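Local coordinates for protein AxyAgu115A (Amphibacillus xylanus NBRC 15112, PDB 6NPS) that probably removes glucuronic acid side groups from arabinoglucuronoxylan as a family GH115 alpha-glucuronidase, at residues 351-355 and 408-413. The protein carries 3 engineered substitutions. Numbering follows the deposited sequence.
Sequences ALYKE and YYHFDY. With GOL (glycerol), chain J.
Y353 makes the largest single contribution to the contact, its ring set against Y408 with CE1 3.9 Å from Y408 CE2. The ring centroids lie 5.7 Å apart and the two rings meet obliquely, their planes at 47°. A chi1 of -177° carries the Y353 ring away from its own backbone N and toward strand 405-410, bringing its hydroxyl near H410 and Y413; Y353 OH is 3.7 Å from Y413 CE1. That hydroxyl accepts a hydrogen bond from a glycerol, O3 to Y353 OH 2.8 Å, and is hydrogen-bonded to N386 OD1. Glycerol O3 is implausibly close to H410 NE2, at 2.3 Å, so its exact position is doubtful. Y408 OH and glycerol O2, at the edge of the Y408 ring, share a hydrogen bond of 3.0 Å. H410 ND1 is hydrogen-bonded to D384 OD1. K354 comes next: its CG lies over one face of the Y353 ring, and its poorly ordered end bends at chi4 to bring CE 3.4 Å from Y413 OH. The glycerol, probably from the crystallisation liquor, sits at the C-terminal ends of the parallel strands, consistent with a pocket at the end where TIM barrels usually carry their active site. Strand 379-383 runs between strands 348-351 and 405-410, so Y353 and Y408 meet across an intervening strand, while strand 446-450 flanks 405-410 on its other side and helix 428-440 packs against Y409 and F411.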
ATOM      1  N   ALA A 351      24.231 -29.519 -24.968  1.00 38.14           N
ATOM      2  CA  ALA A 351      23.106 -28.689 -24.573  1.00 44.64           C
ATOM      3  C   ALA A 351      23.408 -27.235 -24.910  1.00 54.25           C
ATOM      4  O   ALA A 351      24.415 -26.691 -24.454  1.00 60.84           O
ATOM      5  CB  ALA A 351      22.838 -28.854 -23.082  1.00 41.75           C
ATOM      6  N   LEU A 352      22.556 -26.602 -25.716  1.00 51.71           N
ATOM      7  CA  LEU A 352      22.616 -25.146 -25.865  1.00 56.90           C
ATOM      8  C   LEU A 352      21.715 -24.473 -24.826  1.00 58.30           C
ATOM      9  O   LEU A 352      20.810 -23.715 -25.150  1.00 52.40           O
ATOM     10  CB  LEU A 352      22.230 -24.741 -27.280  1.00 54.74           C
ATOM     11  CG  LEU A 352      23.001 -25.520 -28.326  1.00 54.91           C
ATOM     12  CD1 LEU A 352      22.662 -25.009 -29.710  1.00 58.24           C
ATOM     13  CD2 LEU A 352      24.504 -25.463 -28.066  1.00 54.89           C
ATOM     14  N   TYR A 353      21.977 -24.784 -23.548  1.00 61.09           N
ATOM     15  CA  TYR A 353      21.116 -24.375 -22.435  1.00 57.97           C
ATOM     16  C   TYR A 353      21.576 -23.038 -21.863  1.00 56.78           C
ATOM     17  O   TYR A 353      22.758 -22.872 -21.555  1.00 48.68           O
ATOM     18  CB  TYR A 353      21.101 -25.436 -21.320  1.00 51.16           C
ATOM     19  CG  TYR A 353      20.162 -25.140 -20.145  1.00 45.86           C
ATOM     20  CD1 TYR A 353      18.769 -25.057 -20.331  1.00 44.80           C
ATOM     21  CD2 TYR A 353      20.660 -24.924 -18.860  1.00 47.51           C
ATOM     22  CE1 TYR A 353      17.916 -24.784 -19.275  1.00 46.65           C
ATOM     23  CE2 TYR A 353      19.820 -24.660 -17.782  1.00 48.34           C
ATOM     24  CZ  TYR A 353      18.434 -24.584 -17.997  1.00 49.79           C
ATOM     25  OH  TYR A 353      17.565 -24.308 -16.953  1.00 46.80           O
ATOM     26  N   LYS A 354      20.613 -22.105 -21.700  1.00 59.19           N
ATOM     27  CA  LYS A 354      20.798 -20.755 -21.161  1.00 56.71           C
ATOM     28  C   LYS A 354      21.953 -20.017 -21.830  1.00 54.57           C
ATOM     29  O   LYS A 354      21.918 -19.769 -23.042  1.00 52.35           O
ATOM     30  CB  LYS A 354      21.013 -20.795 -19.643  1.00 62.80           C
ATOM     31  CG  LYS A 354      19.717 -20.817 -18.835  1.00 68.71           C
ATOM     32  CD  LYS A 354      19.964 -21.411 -17.466  1.00 77.84           C
ATOM     33  CE  LYS A 354      18.920 -20.971 -16.463  1.00 82.49           C
ATOM     34  NZ  LYS A 354      19.233 -19.607 -15.949  1.00 87.07           N
ATOM     35  N   GLU A 355      22.995 -19.683 -21.051  1.00 54.62           N
ATOM     36  CA  GLU A 355      24.095 -18.892 -21.580  1.00 56.81           C
ATOM     37  C   GLU A 355      24.847 -19.595 -22.704  1.00 57.22           C
ATOM     38  O   GLU A 355      25.626 -18.939 -23.404  1.00 58.45           O
ATOM     39  CB  GLU A 355      25.067 -18.524 -20.438  1.00 57.51           C
ATOM     40  CG  GLU A 355      26.055 -19.639 -20.055  1.00 58.87           C
ATOM     41  CD  GLU A 355      25.485 -20.616 -19.008  1.00 64.09           C
ATOM     42  OE1 GLU A 355      24.376 -20.358 -18.460  1.00 58.93           O
ATOM     43  OE2 GLU A 355      26.149 -21.648 -18.737  1.00 65.49           O
ATOM     44  N   TYR A 408      14.718 -29.374 -24.939  1.00 30.16           N
ATOM     45  CA  TYR A 408      14.555 -29.529 -23.501  1.00 30.44           C
ATOM     46  C   TYR A 408      13.499 -28.523 -23.049  1.00 31.60           C
ATOM     47  O   TYR A 408      13.707 -27.311 -23.161  1.00 29.56           O
ATOM     48  CB  TYR A 408      15.904 -29.311 -22.814  1.00 32.71           C
ATOM     49  CG  TYR A 408      15.843 -29.309 -21.313  1.00 29.63           C
ATOM     50  CD1 TYR A 408      14.937 -30.108 -20.630  1.00 29.61           C
ATOM     51  CD2 TYR A 408      16.717 -28.502 -20.576  1.00 30.31           C
ATOM     52  CE1 TYR A 408      14.876 -30.089 -19.223  1.00 28.83           C
ATOM     53  CE2 TYR A 408      16.687 -28.493 -19.181  1.00 31.17           C
ATOM     54  CZ  TYR A 408      15.755 -29.271 -18.519  1.00 30.72           C
ATOM     55  OH  TYR A 408      15.709 -29.237 -17.140  1.00 30.90           O
ATOM     56  N   TYR A 409      12.357 -29.033 -22.586  1.00 25.04           N
ATOM     57  CA  TYR A 409      11.141 -28.284 -22.286  1.00 24.56           C
ATOM     58  C   TYR A 409      10.876 -28.402 -20.786  1.00 26.43           C
ATOM     59  O   TYR A 409      11.397 -29.307 -20.133  1.00 28.76           O
ATOM     60  CB  TYR A 409       9.962 -28.834 -23.127  1.00 26.72           C
ATOM     61  CG  TYR A 409       8.785 -27.883 -23.217  1.00 27.24           C
ATOM     62  CD1 TYR A 409       8.791 -26.808 -24.121  1.00 27.83           C
ATOM     63  CD2 TYR A 409       7.680 -28.059 -22.412  1.00 26.36           C
ATOM     64  CE1 TYR A 409       7.711 -25.912 -24.200  1.00 26.98           C
ATOM     65  CE2 TYR A 409       6.571 -27.144 -22.473  1.00 29.11           C
ATOM     66  CZ  TYR A 409       6.609 -26.093 -23.382  1.00 31.44           C
ATOM     67  OH  TYR A 409       5.552 -25.200 -23.474  1.00 30.51           O
ATOM     68  N   HIS A 410      10.169 -27.421 -20.200  1.00 27.45           N
ATOM     69  CA  HIS A 410       9.910 -27.407 -18.755  1.00 28.41           C
ATOM     70  C   HIS A 410       8.412 -27.426 -18.451  1.00 29.80           C
ATOM     71  O   HIS A 410       7.663 -26.577 -18.946  1.00 29.47           O
ATOM     72  CB  HIS A 410      10.510 -26.162 -18.081  1.00 26.80           C
ATOM     73  CG  HIS A 410      11.997 -26.220 -17.902  1.00 28.74           C
ATOM     74  ND1 HIS A 410      12.869 -25.994 -18.943  1.00 29.63           N
ATOM     75  CD2 HIS A 410      12.766 -26.505 -16.817  1.00 28.52           C
ATOM     76  CE1 HIS A 410      14.105 -26.103 -18.504  1.00 30.00           C
ATOM     77  NE2 HIS A 410      14.075 -26.407 -17.216  1.00 29.54           N
ATOM     78  N   PHE A 411       7.993 -28.373 -17.605  1.00 30.57           N
ATOM     79  CA  PHE A 411       6.740 -28.335 -16.858  1.00 29.83           C
ATOM     80  C   PHE A 411       6.961 -27.910 -15.421  1.00 31.79           C
ATOM     81  O   PHE A 411       5.989 -27.837 -14.668  1.00 32.93           O
ATOM     82  CB  PHE A 411       6.060 -29.726 -16.804  1.00 27.08           C
ATOM     83  CG  PHE A 411       5.635 -30.284 -18.141  1.00 27.51           C
ATOM     84  CD1 PHE A 411       5.530 -29.482 -19.265  1.00 27.76           C
ATOM     85  CD2 PHE A 411       5.319 -31.634 -18.253  1.00 26.99           C
ATOM     86  CE1 PHE A 411       5.095 -29.994 -20.475  1.00 31.93           C
ATOM     87  CE2 PHE A 411       4.909 -32.162 -19.482  1.00 28.55           C
ATOM     88  CZ  PHE A 411       4.811 -31.347 -20.593  1.00 28.08           C
ATOM     89  N   ASP A 412       8.218 -27.683 -15.016  1.00 29.46           N
ATOM     90  CA  ASP A 412       8.624 -27.482 -13.628  1.00 29.39           C
ATOM     91  C   ASP A 412       9.961 -26.770 -13.671  1.00 28.90           C
ATOM     92  O   ASP A 412      10.803 -27.107 -14.502  1.00 30.91           O
ATOM     93  CB  ASP A 412       8.720 -28.839 -12.921  1.00 37.04           C
ATOM     94  CG  ASP A 412       8.850 -28.749 -11.400  1.00 48.54           C
ATOM     95  OD1 ASP A 412       9.925 -28.339 -10.902  1.00 49.89           O
ATOM     96  OD2 ASP A 412       7.881 -29.146 -10.696  1.00 52.24           O
ATOM     97  N   TYR A 413      10.153 -25.764 -12.828  1.00 26.51           N
ATOM     98  CA  TYR A 413      11.414 -25.045 -12.863  1.00 29.68           C
ATOM     99  C   TYR A 413      11.713 -24.410 -11.514  1.00 30.42           C
ATOM    100  O   TYR A 413      10.866 -23.737 -10.929  1.00 28.85           O
ATOM    101  CB  TYR A 413      11.397 -23.975 -13.947  1.00 30.85           C
ATOM    102  CG  TYR A 413      12.693 -23.196 -14.048  1.00 32.79           C
ATOM    103  CD1 TYR A 413      13.906 -23.849 -14.304  1.00 34.29           C
ATOM    104  CD2 TYR A 413      12.697 -21.799 -13.931  1.00 31.23           C
ATOM    105  CE1 TYR A 413      15.106 -23.149 -14.396  1.00 35.28           C
ATOM    106  CE2 TYR A 413      13.860 -21.095 -14.065  1.00 30.84           C
ATOM    107  CZ  TYR A 413      15.058 -21.769 -14.288  1.00 34.74           C
ATOM    108  OH  TYR A 413      16.213 -21.076 -14.400  1.00 39.34           O
TER
HETATM  109  C1  GOL J1008      18.265 -27.442 -13.376  0.50 68.75           C
HETATM  110  O1  GOL J1008      19.374 -28.303 -13.492  0.50 68.64           O
HETATM  111  C2  GOL J1008      17.777 -27.000 -14.814  0.50 66.68           C
HETATM  112  O2  GOL J1008      18.087 -27.901 -15.824  0.50 67.31           O
HETATM  113  C3  GOL J1008      16.281 -26.897 -14.710  0.50 61.94           C
HETATM  114  O3  GOL J1008      15.917 -26.280 -15.862  0.50 61.88           O